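Local coordinates for protein DNA polymerase (PDB 2PY5) that replicates viral DNA from a protein primer, displacing the other strand with high processivity and fidelity, and natively proofreads with a 3'-5' exonuclease, at residues 246-251 against 460-465; 266-271 against 351-356; 287-292 against 344-349; 503-508 against 516-521. The protein carries 2 engineered substitutions. One frame throughout, in Å; residues are numbered along the deposited sequence. Where two conformers were deposited one is given.

Interaction 1. Residues 246-251 against 460-465; sequences MVFDVN and IHLTGT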
loop_
_atom_site.group_PDB
_atom_site.type_symbol
_atom_site.label_atom_id
_atom_site.label_comp_id
_atom_site.label_asym_id
_atom_site.label_seq_id
_atom_site.Cartn_x
_atom_site.Cartn_y
_atom_site.Cartn_z
ATOM N N MET F 246 -8.531 24.554 -6.446
ATOM C CA MET F 246 -9.146 23.860 -5.327
ATOM C C MET F 246 -9.077 22.363 -5.543
ATOM O O MET F 246 -8.940 21.896 -6.673
ATOM C CB MET F 246 -10.608 24.338 -5.149
ATOM C CG MET F 246 -11.531 23.977 -6.301
ATOM S SD MET F 246 -13.099 24.888 -6.328
ATOM C CE MET F 246 -13.554 24.891 -4.593
ATOM N N VAL F 247 -9.183 21.629 -4.436
ATOM C CA VAL F 247 -9.091 20.167 -4.448
ATOM C C VAL F 247 -10.332 19.577 -3.807
ATOM O O VAL F 247 -10.741 20.004 -2.751
ATOM C CB VAL F 247 -7.860 19.712 -3.655
ATOM C CG1 VAL F 247 -7.766 18.195 -3.583
ATOM C CG2 VAL F 247 -6.586 20.307 -4.289
ATOM N N PHE F 248 -10.899 18.573 -4.474
ATOM C CA PHE F 248 -11.988 17.771 -3.938
ATOM C C PHE F 248 -11.498 16.345 -3.778
ATOM O O PHE F 248 -10.781 15.846 -4.639
ATOM C CB PHE F 248 -13.166 17.783 -4.892
ATOM C CG PHE F 248 -13.805 19.131 -5.052
ATOM C CD1 PHE F 248 -13.388 20.001 -6.052
ATOM C CD2 PHE F 248 -14.841 19.528 -4.214
ATOM C CE1 PHE F 248 -13.987 21.236 -6.206
ATOM C CE2 PHE F 248 -15.447 20.756 -4.377
ATOM C CZ PHE F 248 -14.997 21.617 -5.377
ATOM N N ASP F 249 -11.926 15.695 -2.686
ATOM C CA ASP F 249 -11.514 14.340 -2.374
ATOM C C ASP F 249 -12.752 13.538 -1.971
ATOM O O ASP F 249 -13.491 13.965 -1.098
ATOM C CB ASP F 249 -10.495 14.397 -1.235
ATOM C CG ASP F 249 -9.786 13.092 -0.995
ATOM O OD1 ASP F 249 -10.069 12.093 -1.684
ATOM O OD2 ASP F 249 -8.908 13.075 -0.102
ATOM N N VAL F 250 -12.957 12.378 -2.600
ATOM C CA VAL F 250 -14.100 11.540 -2.215
ATOM C C VAL F 250 -13.919 11.092 -0.757
ATOM O O VAL F 250 -12.821 10.733 -0.343
ATOM C CB VAL F 250 -14.238 10.317 -3.127
ATOM C CG1 VAL F 250 -15.433 9.446 -2.683
ATOM C CG2 VAL F 250 -14.372 10.743 -4.585
ATOM N N ASN F 251 -15.013 11.108 0.000
ATOM C CA ASN F 251 -15.021 10.561 1.352
ATOM C C ASN F 251 -15.042 9.040 1.277
ATOM O O ASN F 251 -16.071 8.443 0.913
ATOM C CB ASN F 251 -16.227 11.088 2.132
ATOM C CG ASN F 251 -16.207 12.598 2.295
ATOM O OD1 ASN F 251 -15.179 13.176 2.677
ATOM N ND2 ASN F 251 -17.331 13.241 2.016
ATOM N N ILE F 460 -9.767 15.217 -7.273
ATOM C CA ILE F 460 -9.692 16.051 -8.476
ATOM C C ILE F 460 -9.270 17.469 -8.084
ATOM O O ILE F 460 -9.710 18.021 -7.084
ATOM C CB ILE F 460 -11.007 16.086 -9.291
ATOM C CG1 ILE F 460 -12.177 16.667 -8.489
ATOM C CG2 ILE F 460 -11.328 14.664 -9.792
ATOM C CD1 ILE F 460 -13.474 16.756 -9.307
ATOM N N HIS F 461 -8.390 18.040 -8.890
ATOM C CA HIS F 461 -7.840 19.370 -8.656
ATOM C C HIS F 461 -8.303 20.251 -9.802
ATOM O O HIS F 461 -8.096 19.890 -10.968
ATOM C CB HIS F 461 -6.310 19.329 -8.679
ATOM C CG HIS F 461 -5.686 18.459 -7.627
ATOM N ND1 HIS F 461 -4.461 18.755 -7.067
ATOM C CD2 HIS F 461 -6.089 17.299 -7.055
ATOM C CE1 HIS F 461 -4.143 17.820 -6.192
ATOM N NE2 HIS F 461 -5.113 16.922 -6.162
ATOM N N LEU F 462 -8.892 21.404 -9.474
ATOM C CA LEU F 462 -9.476 22.326 -10.458
ATOM C C LEU F 462 -8.835 23.703 -10.352
ATOM O O LEU F 462 -8.450 24.138 -9.270
ATOM C CB LEU F 462 -10.975 22.513 -10.191
ATOM C CG LEU F 462 -11.893 21.290 -10.116
ATOM C CD1 LEU F 462 -13.342 21.759 -9.967
ATOM C CD2 LEU F 462 -11.726 20.396 -11.319
ATOM N N THR F 463 -8.794 24.421 -11.474
ATOM C CA THR F 463 -8.535 25.858 -11.428
ATOM C C THR F 463 -9.750 26.581 -10.816
ATOM O O THR F 463 -10.870 26.061 -10.823
ATOM C CB THR F 463 -8.256 26.438 -12.821
ATOM O OG1 THR F 463 -9.382 26.201 -13.673
ATOM C CG2 THR F 463 -7.004 25.817 -13.446
ATOM N N GLY F 464 -9.532 27.769 -10.264
ATOM C CA GLY F 464 -10.617 28.534 -9.646
ATOM C C GLY F 464 -10.992 28.082 -8.246
ATOM O O GLY F 464 -10.597 27.005 -7.797
ATOM N N THR F 465 -11.797 28.896 -7.560
ATOM C CA THR F 465 -12.086 28.646 -6.144
ATOM C C THR F 465 -13.577 28.441 -5.810
ATOM O O THR F 465 -13.907 28.218 -4.649
ATOM C CB THR F 465 -11.529 29.776 -5.278
ATOM O OG1 THR F 465 -12.240 30.976 -5.560
ATOM C CG2 THR F 465 -10.042 29.976 -5.555
#
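Val247 lays its CG2 methyl over the face of the His461 imidazole. Val247 CG2 sits close to the ring normal, 3.8 Å from the centroid of the His461 ring, which makes a CH-pi contact. The two side chains run side by side and point the same way. Val247 CG1 lies on the CD2 and NE2 side of the ring. His461 ND1 is hydrogen-bonded to the hydroxyl of Tyr494, and Tyr454 and Tyr500 meet the ring edge-to-face, so its rotation is well restrained.

The strands pair antiparallel through four backbone hydrogen bonds, two between Met246 and Leu462 and two between Phe248 and Ile460. This is the core sheet of the palm of a B-family polymerase. Strand 241-250 carries Asp249, a ligand of the catalytic magnesium. Strand 459-463 follows directly on the YCDTD motif.

On the other sheet face, Phe248 meets two side chains. Its CB rests on Ile460, with Phe248 CB 3.9 Å from Ile460 CG1. Its ring crosses Leu462 at about a right angle, with Phe248 CE1 3.9 Å from Leu462 CD1. Ile460 also packs against helix 427-447. Met246 reaches past the end of strand 459-463. Its chain bends at the last torsion (chi3 -42°), which carries the methyl to the backbone there, with Met246 CE 3.3 Å from Thr465 O. Met246 SD passes 3.6 Å from Gly464 O.

Interaction 2. Residues 266-271 against 351-356; sequences GEPIVF and LKFKAT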
loop_
_atom_site.group_PDB
_atom_site.type_symbol
_atom_site.label_atom_id
_atom_site.label_comp_id
_atom_site.label_asym_id
_atom_site.label_seq_id
_atom_site.Cartn_x
_atom_site.Cartn_y
_atom_site.Cartn_z
ATOM N N GLY F 266 -20.722 -15.017 -7.559
ATOM C CA GLY F 266 -21.053 -16.302 -8.138
ATOM C C GLY F 266 -20.179 -16.798 -9.259
ATOM O O GLY F 266 -19.152 -16.187 -9.595
ATOM N N GLU F 267 -20.590 -17.921 -9.848
ATOM C CA GLU F 267 -19.831 -18.541 -10.922
ATOM C C GLU F 267 -20.090 -17.756 -12.190
ATOM O O GLU F 267 -21.248 -17.554 -12.560
ATOM C CB GLU F 267 -20.250 -19.994 -11.154
ATOM C CG GLU F 267 -19.330 -20.748 -12.130
ATOM C CD GLU F 267 -17.891 -20.960 -11.593
ATOM O OE1 GLU F 267 -17.747 -21.192 -10.377
ATOM O OE2 GLU F 267 -16.907 -20.902 -12.398
ATOM N N PRO F 268 -19.035 -17.318 -12.864
ATOM C CA PRO F 268 -19.274 -16.632 -14.124
ATOM C C PRO F 268 -19.724 -17.568 -15.239
ATOM O O PRO F 268 -19.540 -18.787 -15.151
ATOM C CB PRO F 268 -17.901 -16.051 -14.477
ATOM C CG PRO F 268 -16.951 -16.938 -13.826
ATOM C CD PRO F 268 -17.600 -17.354 -12.528
ATOM N N ILE F 269 -20.300 -16.980 -16.283
ATOM C CA ILE F 269 -20.564 -17.681 -17.524
ATOM C C ILE F 269 -19.667 -17.098 -18.622
ATOM O O ILE F 269 -19.598 -15.877 -18.802
ATOM C CB ILE F 269 -22.045 -17.590 -17.920
ATOM C CG1 ILE F 269 -22.901 -18.332 -16.896
ATOM C CG2 ILE F 269 -22.274 -18.157 -19.318
ATOM C CD1 ILE F 269 -24.390 -18.233 -17.161
ATOM N N VAL F 270 -18.958 -17.978 -19.312
ATOM C CA VAL F 270 -18.094 -17.571 -20.421
ATOM C C VAL F 270 -18.940 -17.415 -21.684
ATOM O O VAL F 270 -19.867 -18.217 -21.940
ATOM C CB VAL F 270 -17.021 -18.641 -20.703
ATOM C CG1 VAL F 270 -16.208 -18.304 -21.953
ATOM C CG2 VAL F 270 -16.126 -18.824 -19.505
ATOM N N PHE F 271 -18.599 -16.412 -22.504
ATOM C CA PHE F 271 -19.234 -16.230 -23.813
ATOM C C PHE F 271 -18.183 -15.914 -24.866
ATOM O O PHE F 271 -17.124 -15.403 -24.537
ATOM C CB PHE F 271 -20.301 -15.121 -23.776
ATOM C CG PHE F 271 -19.788 -13.777 -23.352
ATOM C CD1 PHE F 271 -19.230 -12.884 -24.274
ATOM C CD2 PHE F 271 -19.862 -13.387 -22.023
ATOM C CE1 PHE F 271 -18.754 -11.650 -23.867
ATOM C CE2 PHE F 271 -19.401 -12.147 -21.621
ATOM C CZ PHE F 271 -18.836 -11.288 -22.525
ATOM N N LEU F 351 -16.562 -12.805 -19.972
ATOM C CA LEU F 351 -17.207 -13.472 -18.838
ATOM C C LEU F 351 -18.296 -12.570 -18.303
ATOM O O LEU F 351 -18.104 -11.361 -18.166
ATOM C CB LEU F 351 -16.215 -13.774 -17.702
ATOM C CG LEU F 351 -14.877 -14.446 -18.007
ATOM C CD1 LEU F 351 -13.841 -13.401 -18.367
ATOM C CD2 LEU F 351 -14.401 -15.265 -16.796
ATOM N N LYS F 352 -19.453 -13.155 -17.989
ATOM C CA LYS F 352 -20.540 -12.385 -17.372
ATOM C C LYS F 352 -20.846 -12.893 -15.970
ATOM O O LYS F 352 -20.601 -14.073 -15.645
ATOM C CB LYS F 352 -21.793 -12.341 -18.245
ATOM C CG LYS F 352 -22.413 -13.684 -18.522
ATOM C CD LYS F 352 -23.654 -13.576 -19.379
ATOM C CE LYS F 352 -24.325 -14.916 -19.531
ATOM N NZ LYS F 352 -25.561 -14.835 -20.428
ATOM N N PHE F 353 -21.329 -11.986 -15.138
ATOM C CA PHE F 353 -21.497 -12.243 -13.705
ATOM C C PHE F 353 -22.868 -11.820 -13.204
ATOM O O PHE F 353 -23.362 -10.757 -13.534
ATOM C CB PHE F 353 -20.465 -11.454 -12.880
ATOM C CG PHE F 353 -19.038 -11.710 -13.286
ATOM C CD1 PHE F 353 -18.469 -10.980 -14.308
ATOM C CD2 PHE F 353 -18.287 -12.679 -12.657
ATOM C CE1 PHE F 353 -17.163 -11.208 -14.711
ATOM C CE2 PHE F 353 -16.967 -12.905 -13.071
ATOM C CZ PHE F 353 -16.438 -12.159 -14.102
ATOM N N LYS F 354 -23.406 -12.629 -12.306
ATOM C CA LYS F 354 -24.466 -12.171 -11.428
ATOM C C LYS F 354 -23.967 -10.998 -10.604
ATOM O O LYS F 354 -22.753 -10.821 -10.419
ATOM C CB LYS F 354 -24.944 -13.295 -10.507
ATOM C CG LYS F 354 -25.372 -14.534 -11.234
ATOM C CD LYS F 354 -25.966 -15.590 -10.306
ATOM C CE LYS F 354 -24.918 -16.466 -9.711
ATOM N NZ LYS F 354 -25.543 -17.760 -9.258
ATOM N N ALA F 355 -24.894 -10.201 -10.092
ATOM C CA ALA F 355 -24.496 -9.024 -9.358
ATOM C C ALA F 355 -25.550 -8.546 -8.385
ATOM O O ALA F 355 -26.758 -8.794 -8.566
ATOM C CB ALA F 355 -24.133 -7.912 -10.337
ATOM N N THR F 356 -25.084 -7.850 -7.358
ATOM C CA THR F 356 -25.961 -7.334 -6.326
ATOM C C THR F 356 -25.274 -6.166 -5.623
ATOM O O THR F 356 -24.035 -6.036 -5.677
ATOM C CB THR F 356 -26.327 -8.427 -5.314
ATOM O OG1 THR F 356 -27.393 -7.954 -4.476
ATOM C CG2 THR F 356 -25.131 -8.812 -4.467
HETATM O O HOH W 1 -21.804 -14.939 -11.712
HETATM O O HOH W 2 -22.979 -19.056 -8.666
#
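The Phe271 ring lies against the backbone of strand 351-356, with Lys352 N near its plane at the edge and Leu351 N met obliquely, 3.3 Å from Phe271 CE2. The CG of Phe271 sits between its own N and carbonyl carbon (chi1 58°), and this folds the ring back over strand 351-356. Phe353 is met obliquely by proline, with Pro268 CB 3.6 Å from Phe353 CE2.

Ile269 and Lys352 run alongside each other. The extended lysine chain passes the isoleucine, with Lys352 CE 3.8 Å from Ile269 CG2, and its NZ goes on to a salt bridge with Asp278. Their backbones are joined by two hydrogen bonds. Further along, water takes over. One water accepts from both Glu267 N and Lys354 NZ. Another accepts from Lys354 N and donates weakly to Glu267 O, next to the corner the chain turns at Gly266.

The place of this antiparallel pair in the sheet of strands 267-272, 283-294 and 340-356 is consistent with the TPR1 insertion of protein-primed B-family polymerases.

Interaction 3. Residues 287-292 against 344-349; sequences HIRCEF and NVEYIS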
loop_
_atom_site.group_PDB
_atom_site.type_symbol
_atom_site.label_atom_id
_atom_site.label_comp_id
_atom_site.label_asym_id
_atom_site.label_seq_id
_atom_site.Cartn_x
_atom_site.Cartn_y
_atom_site.Cartn_z
ATOM N N HIS F 287 -13.206 -9.109 -23.534
ATOM C CA HIS F 287 -11.936 -9.100 -24.261
ATOM C C HIS F 287 -12.212 -8.465 -25.617
ATOM O O HIS F 287 -13.044 -8.970 -26.393
ATOM C CB HIS F 287 -11.393 -10.519 -24.425
ATOM C CG HIS F 287 -10.029 -10.600 -25.066
ATOM N ND1 HIS F 287 -9.504 -11.790 -25.524
ATOM C CD2 HIS F 287 -9.093 -9.651 -25.329
ATOM C CE1 HIS F 287 -8.302 -11.573 -26.039
ATOM N NE2 HIS F 287 -8.026 -10.289 -25.921
ATOM N N ILE F 288 -11.498 -7.378 -25.907
ATOM C CA ILE F 288 -11.704 -6.572 -27.112
ATOM C C ILE F 288 -10.334 -6.237 -27.673
ATOM O O ILE F 288 -9.415 -5.973 -26.907
ATOM C CB ILE F 288 -12.515 -5.266 -26.796
ATOM C CG1 ILE F 288 -12.678 -4.376 -28.030
ATOM C CG2 ILE F 288 -11.890 -4.477 -25.631
ATOM C CD1 ILE F 288 -13.713 -3.271 -27.842
ATOM N N ARG F 289 -10.214 -6.249 -29.004
ATOM C CA ARG F 289 -9.041 -5.730 -29.686
ATOM C C ARG F 289 -9.525 -4.552 -30.496
ATOM O O ARG F 289 -10.575 -4.627 -31.120
ATOM C CB ARG F 289 -8.419 -6.780 -30.597
ATOM C CG ARG F 289 -7.657 -7.869 -29.851
ATOM C CD ARG F 289 -7.206 -8.978 -30.754
ATOM N NE ARG F 289 -6.131 -8.548 -31.651
ATOM C CZ ARG F 289 -4.839 -8.494 -31.318
ATOM N NH1 ARG F 289 -4.422 -8.843 -30.109
ATOM N NH2 ARG F 289 -3.957 -8.103 -32.208
ATOM N N CYS F 290 -8.763 -3.467 -30.490
ATOM C CA CYS F 290 -9.165 -2.287 -31.242
ATOM C C CYS F 290 -8.018 -1.312 -31.397
ATOM O O CYS F 290 -6.956 -1.475 -30.803
ATOM C CB CYS F 290 -10.344 -1.581 -30.563
ATOM S SG CYS F 290 -9.939 -0.845 -28.976
ATOM N N GLU F 291 -8.247 -0.317 -32.246
ATOM C CA GLU F 291 -7.456 0.892 -32.273
ATOM C C GLU F 291 -8.362 2.012 -31.800
ATOM O O GLU F 291 -9.595 1.871 -31.764
ATOM C CB GLU F 291 -6.915 1.137 -33.679
ATOM C CG GLU F 291 -5.884 0.090 -34.082
ATOM C CD GLU F 291 -5.438 0.231 -35.515
ATOM O OE1 GLU F 291 -5.889 -0.566 -36.366
ATOM O OE2 GLU F 291 -4.644 1.135 -35.788
ATOM N N PHE F 292 -7.758 3.073 -31.308
ATOM C CA PHE F 292 -8.540 4.142 -30.710
ATOM C C PHE F 292 -7.918 5.516 -30.879
ATOM O O PHE F 292 -6.712 5.653 -31.086
ATOM C CB PHE F 292 -8.806 3.864 -29.224
ATOM C CG PHE F 292 -7.561 3.708 -28.392
ATOM C CD1 PHE F 292 -6.871 4.829 -27.929
ATOM C CD2 PHE F 292 -7.090 2.439 -28.055
ATOM C CE1 PHE F 292 -5.734 4.689 -27.145
ATOM C CE2 PHE F 292 -5.936 2.295 -27.267
ATOM C CZ PHE F 292 -5.271 3.419 -26.812
ATOM N N ASN F 344 -11.596 -0.640 -36.016
ATOM C CA ASN F 344 -11.197 -2.027 -36.194
ATOM C C ASN F 344 -11.470 -2.868 -34.949
ATOM O O ASN F 344 -10.614 -3.631 -34.498
ATOM C CB ASN F 344 -9.717 -2.094 -36.606
ATOM C CG ASN F 344 -9.448 -1.344 -37.882
ATOM O OD1 ASN F 344 -10.219 -1.449 -38.827
ATOM N ND2 ASN F 344 -8.367 -0.556 -37.914
ATOM N N VAL F 345 -12.680 -2.733 -34.419
ATOM C CA VAL F 345 -13.052 -3.382 -33.158
ATOM C C VAL F 345 -13.369 -4.846 -33.396
ATOM O O VAL F 345 -14.135 -5.196 -34.298
ATOM C CB VAL F 345 -14.254 -2.692 -32.504
ATOM C CG1 VAL F 345 -14.645 -3.375 -31.210
ATOM C CG2 VAL F 345 -13.941 -1.216 -32.243
ATOM N N GLU F 346 -12.742 -5.706 -32.595
ATOM C CA GLU F 346 -13.016 -7.124 -32.617
ATOM C C GLU F 346 -13.398 -7.518 -31.203
ATOM O O GLU F 346 -12.610 -7.355 -30.287
ATOM C CB GLU F 346 -11.793 -7.902 -33.125
ATOM C CG GLU F 346 -11.379 -7.501 -34.541
ATOM C CD GLU F 346 -10.316 -8.386 -35.159
ATOM O OE1 GLU F 346 -9.379 -8.790 -34.446
ATOM O OE2 GLU F 346 -10.408 -8.650 -36.378
ATOM N N TYR F 347 -14.643 -7.960 -31.022
ATOM C CA TYR F 347 -15.090 -8.494 -29.736
ATOM C C TYR F 347 -14.753 -9.972 -29.694
ATOM O O TYR F 347 -15.285 -10.766 -30.467
ATOM C CB TYR F 347 -16.597 -8.279 -29.566
ATOM C CG TYR F 347 -16.979 -6.837 -29.393
ATOM C CD1 TYR F 347 -17.413 -6.070 -30.470
ATOM C CD2 TYR F 347 -16.916 -6.242 -28.149
ATOM C CE1 TYR F 347 -17.768 -4.730 -30.296
ATOM C CE2 TYR F 347 -17.267 -4.921 -27.961
ATOM C CZ TYR F 347 -17.690 -4.164 -29.033
ATOM O OH TYR F 347 -18.034 -2.839 -28.796
ATOM N N ILE F 348 -13.852 -10.351 -28.789
ATOM C CA ILE F 348 -13.251 -11.683 -28.839
ATOM C C ILE F 348 -14.054 -12.691 -28.021
ATOM O O ILE F 348 -14.531 -13.706 -28.529
ATOM C CB ILE F 348 -11.772 -11.653 -28.361
ATOM C CG1 ILE F 348 -10.947 -10.583 -29.131
ATOM C CG2 ILE F 348 -11.137 -13.032 -28.538
ATOM C CD1 ILE F 348 -10.864 -10.782 -30.631
ATOM N N SER F 349 -14.187 -12.394 -26.736
ATOM C CA SER F 349 -14.850 -13.269 -25.778
ATOM C C SER F 349 -15.000 -12.500 -24.472
ATOM O O SER F 349 -14.527 -11.373 -24.344
ATOM C CB SER F 349 -14.013 -14.530 -25.546
ATOM O OG SER F 349 -12.953 -14.304 -24.628
HETATM O O HOH W 3 -10.407 -14.394 -25.423
HETATM O O HOH W 4 -7.277 -7.264 -34.060
#
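Ile288 and Val345 meet closely, with Ile288 CD1 3.5 Å from Val345 CG1, tighter than usual. The strands are neighbours in the antiparallel sheet that probably forms the TPR1 insertion. On the same side, Ile288 CD1 also touches Tyr347 CE2 at 3.9 Å, and Cys290 CB lies against Val345 CG2.

The opposite face, nearer solvent, is looser and mostly polar, joined partly through waters. Ile348 and Ser349 both stand opposite His287, as in a beta bulge. Ile348 CB lies off-centre over the imidazole, 4.0 Å from the centroid of the His287 ring. A water in the ring plane joins His287 ND1 to Ser349 OG, while His287 NE2 bonds to Asp325. Arg289 NE and Glu346 OE1 are too far apart for a salt bridge. A water between them accepts from NE and donates to OE1, and NH1 of Arg289 makes a salt bridge with Asp325.

At the far end, Asn344 ND2 donates to Glu291 OE1 at 2.9 Å, approaching from well above the carboxylate plane, with the amide turned 34° from it.

Interaction 4. Residues 503-508 against 516-521; sequences DIYMKE and GSPDDY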
loop_
_atom_site.group_PDB
_atom_site.type_symbol
_atom_site.label_atom_id
_atom_site.label_comp_id
_atom_site.label_asym_id
_atom_site.label_seq_id
_atom_site.Cartn_x
_atom_site.Cartn_y
_atom_site.Cartn_z
ATOM N N ASP F 503 0.648 26.154 -2.696
ATOM C CA ASP F 503 0.599 27.121 -1.583
ATOM C C ASP F 503 -0.873 27.153 -1.153
ATOM O O ASP F 503 -1.716 27.753 -1.826
ATOM C CB ASP F 503 1.013 28.527 -2.025
ATOM C CG ASP F 503 2.516 28.796 -1.901
ATOM O OD1 ASP F 503 3.254 27.971 -1.338
ATOM O OD2 ASP F 503 2.935 29.887 -2.342
ATOM N N ILE F 504 -1.182 26.470 -0.060
ATOM C CA ILE F 504 -2.580 26.236 0.350
ATOM C C ILE F 504 -3.027 27.276 1.381
ATOM O O ILE F 504 -2.330 27.538 2.345
ATOM C CB ILE F 504 -2.746 24.812 0.927
ATOM C CG1 ILE F 504 -2.435 23.766 -0.150
ATOM C CG2 ILE F 504 -4.144 24.617 1.507
ATOM C CD1 ILE F 504 -2.445 22.304 0.360
ATOM N N TYR F 505 -4.215 27.851 1.172
ATOM C CA TYR F 505 -4.823 28.773 2.110
ATOM C C TYR F 505 -5.158 28.078 3.427
ATOM O O TYR F 505 -5.812 27.040 3.425
ATOM C CB TYR F 505 -6.105 29.341 1.518
ATOM C CG TYR F 505 -5.934 30.369 0.418
ATOM C CD1 TYR F 505 -6.421 30.124 -0.861
ATOM C CD2 TYR F 505 -5.362 31.609 0.677
ATOM C CE1 TYR F 505 -6.306 31.072 -1.869
ATOM C CE2 TYR F 505 -5.240 32.566 -0.318
ATOM C CZ TYR F 505 -5.715 32.290 -1.589
ATOM O OH TYR F 505 -5.605 33.251 -2.573
ATOM N N MET F 506 -4.665 28.647 4.526
ATOM C CA MET F 506 -4.895 28.122 5.867
ATOM C C MET F 506 -5.387 29.240 6.774
ATOM O O MET F 506 -5.116 30.415 6.540
ATOM C CB MET F 506 -3.609 27.548 6.461
ATOM C CG MET F 506 -2.943 26.481 5.629
ATOM S SD MET F 506 -3.863 24.942 5.488
ATOM C CE MET F 506 -3.568 24.182 7.093
ATOM N N LYS F 507 -6.090 28.861 7.835
ATOM C CA LYS F 507 -6.560 29.811 8.816
ATOM C C LYS F 507 -6.322 29.273 10.223
ATOM O O LYS F 507 -6.392 28.061 10.448
ATOM C CB LYS F 507 -8.040 30.128 8.606
ATOM C CG LYS F 507 -8.973 28.948 8.646
ATOM C CD LYS F 507 -10.403 29.430 8.615
ATOM C CE LYS F 507 -11.352 28.325 8.299
ATOM N NZ LYS F 507 -12.760 28.780 8.403
ATOM N N GLU F 508 -6.040 30.184 11.143
ATOM C CA GLU F 508 -5.797 29.849 12.536
ATOM C C GLU F 508 -7.144 29.741 13.247
ATOM O O GLU F 508 -7.900 30.709 13.268
ATOM C CB GLU F 508 -4.947 30.944 13.194
ATOM C CG GLU F 508 -4.293 30.546 14.518
ATOM C CD GLU F 508 -2.874 30.022 14.343
ATOM O OE1 GLU F 508 -2.655 29.188 13.437
ATOM O OE2 GLU F 508 -1.980 30.443 15.112
ATOM N N GLY F 516 -8.213 26.905 5.009
ATOM C CA GLY F 516 -8.930 28.157 4.875
ATOM C C GLY F 516 -9.359 28.382 3.442
ATOM O O GLY F 516 -9.382 27.468 2.631
ATOM N N SER F 517 -9.693 29.627 3.146
ATOM C CA SER F 517 -10.207 30.012 1.837
ATOM C C SER F 517 -9.637 31.374 1.460
ATOM O O SER F 517 -9.099 32.085 2.313
ATOM C CB SER F 517 -11.737 30.064 1.873
ATOM O OG SER F 517 -12.209 31.115 2.671
ATOM N N PRO F 518 -9.760 31.755 0.177
ATOM C CA PRO F 518 -9.270 33.063 -0.255
ATOM C C PRO F 518 -9.835 34.242 0.540
ATOM O O PRO F 518 -9.153 35.258 0.672
ATOM C CB PRO F 518 -9.730 33.143 -1.717
ATOM C CG PRO F 518 -9.913 31.753 -2.145
ATOM C CD PRO F 518 -10.350 31.000 -0.941
ATOM N N ASP F 519 -11.064 34.101 1.056
ATOM C CA ASP F 519 -11.751 35.168 1.823
ATOM C C ASP F 519 -11.571 35.056 3.334
ATOM O O ASP F 519 -12.040 35.916 4.093
ATOM C CB ASP F 519 -13.247 35.122 1.534
ATOM C CG ASP F 519 -13.567 35.403 0.088
ATOM O OD1 ASP F 519 -13.041 36.405 -0.449
ATOM O OD2 ASP F 519 -14.354 34.630 -0.509
ATOM N N ASP F 520 -10.903 33.993 3.764
ATOM C CA ASP F 520 -10.819 33.641 5.162
ATOM C C ASP F 520 -9.565 32.785 5.322
ATOM O O ASP F 520 -9.629 31.548 5.338
ATOM C CB ASP F 520 -12.073 32.864 5.561
ATOM C CG ASP F 520 -12.139 32.566 7.041
ATOM O OD1 ASP F 520 -11.433 33.231 7.830
ATOM O OD2 ASP F 520 -12.912 31.650 7.405
ATOM N N TYR F 521 -8.427 33.477 5.381
ATOM C CA TYR F 521 -7.123 32.845 5.585
ATOM C C TYR F 521 -6.243 33.739 6.458
ATOM O O TYR F 521 -6.422 34.966 6.514
ATOM C CB TYR F 521 -6.415 32.543 4.230
ATOM C CG TYR F 521 -5.561 33.683 3.737
ATOM C CD1 TYR F 521 -4.178 33.643 3.843
ATOM C CD2 TYR F 521 -6.140 34.830 3.216
ATOM C CE1 TYR F 521 -3.394 34.726 3.434
ATOM C CE2 TYR F 521 -5.372 35.905 2.805
ATOM C CZ TYR F 521 -4.004 35.849 2.918
ATOM O OH TYR F 521 -3.248 36.929 2.511
HETATM O O HOH W 5 -7.620 25.401 1.887
HETATM O O HOH W 6 -12.555 28.652 5.040
#
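The carbonyl oxygen of Tyr505 takes the N-H of Gly516. Gly516 N donates to Tyr505 O at 2.9 Å, coming from above the carbonyl plane. A water is a second, less certain partner, within bonding distance of this oxygen and of Gly516 O.

The Tyr505 side chain faces the loop. Pro518 covers one face of its ring in a CH-pi contact, with Pro518 CA 3.9 Å from the centroid of the Tyr505 ring. Ser517 C lies on that face too, toward the rim. Tyr521 packs beside it in a T-shaped pair, where the edge of Tyr505 meets the face of Tyr521 with the planes at 64°. The Tyr505 hydroxyl bonds to Glu244, on strand 241-250.

Lys507 runs out straight along the loop. Its CG lies between its N and carbonyl carbon (chi1 58°), which turns the chain over Gly516. Lys507 CG is 3.9 Å from Gly516 CA, and Lys507 NZ forms a salt bridge of 3.0 Å with Asp520 OD2, met from above the carboxylate plane.

Residues 517 to 520 form a type I beta turn, held by Asp520 N to Ser517 O and also by Ser517 N to Asp520 O. This turn belongs to the loop between strands 512-515 and 523-530, both of which pair with strand 499-509 in the palm sheet.

Overall arrangement
Along the chain, interaction 1 opens first, at strand 241-250, and closes at 460-465. The loop it makes spans more than 200 residues and contains interactions 2 and 3. Interaction 2 opens at 266-271 and closes at 351-356. Interaction 3, between 287-292 and 344-349, falls within that span, so the three form a nest without crossings. Strand 340-356 serves both inner contacts, and Phe271 O touches Ser349 CB where they meet. Both lie in the sheet that is probably the TPR1 insertion, apart from the palm sheet. Interaction 4 comes later and closes over a short loop. It joins the same palm sheet as interaction 1, and Thr465 packs on Pro518 between them.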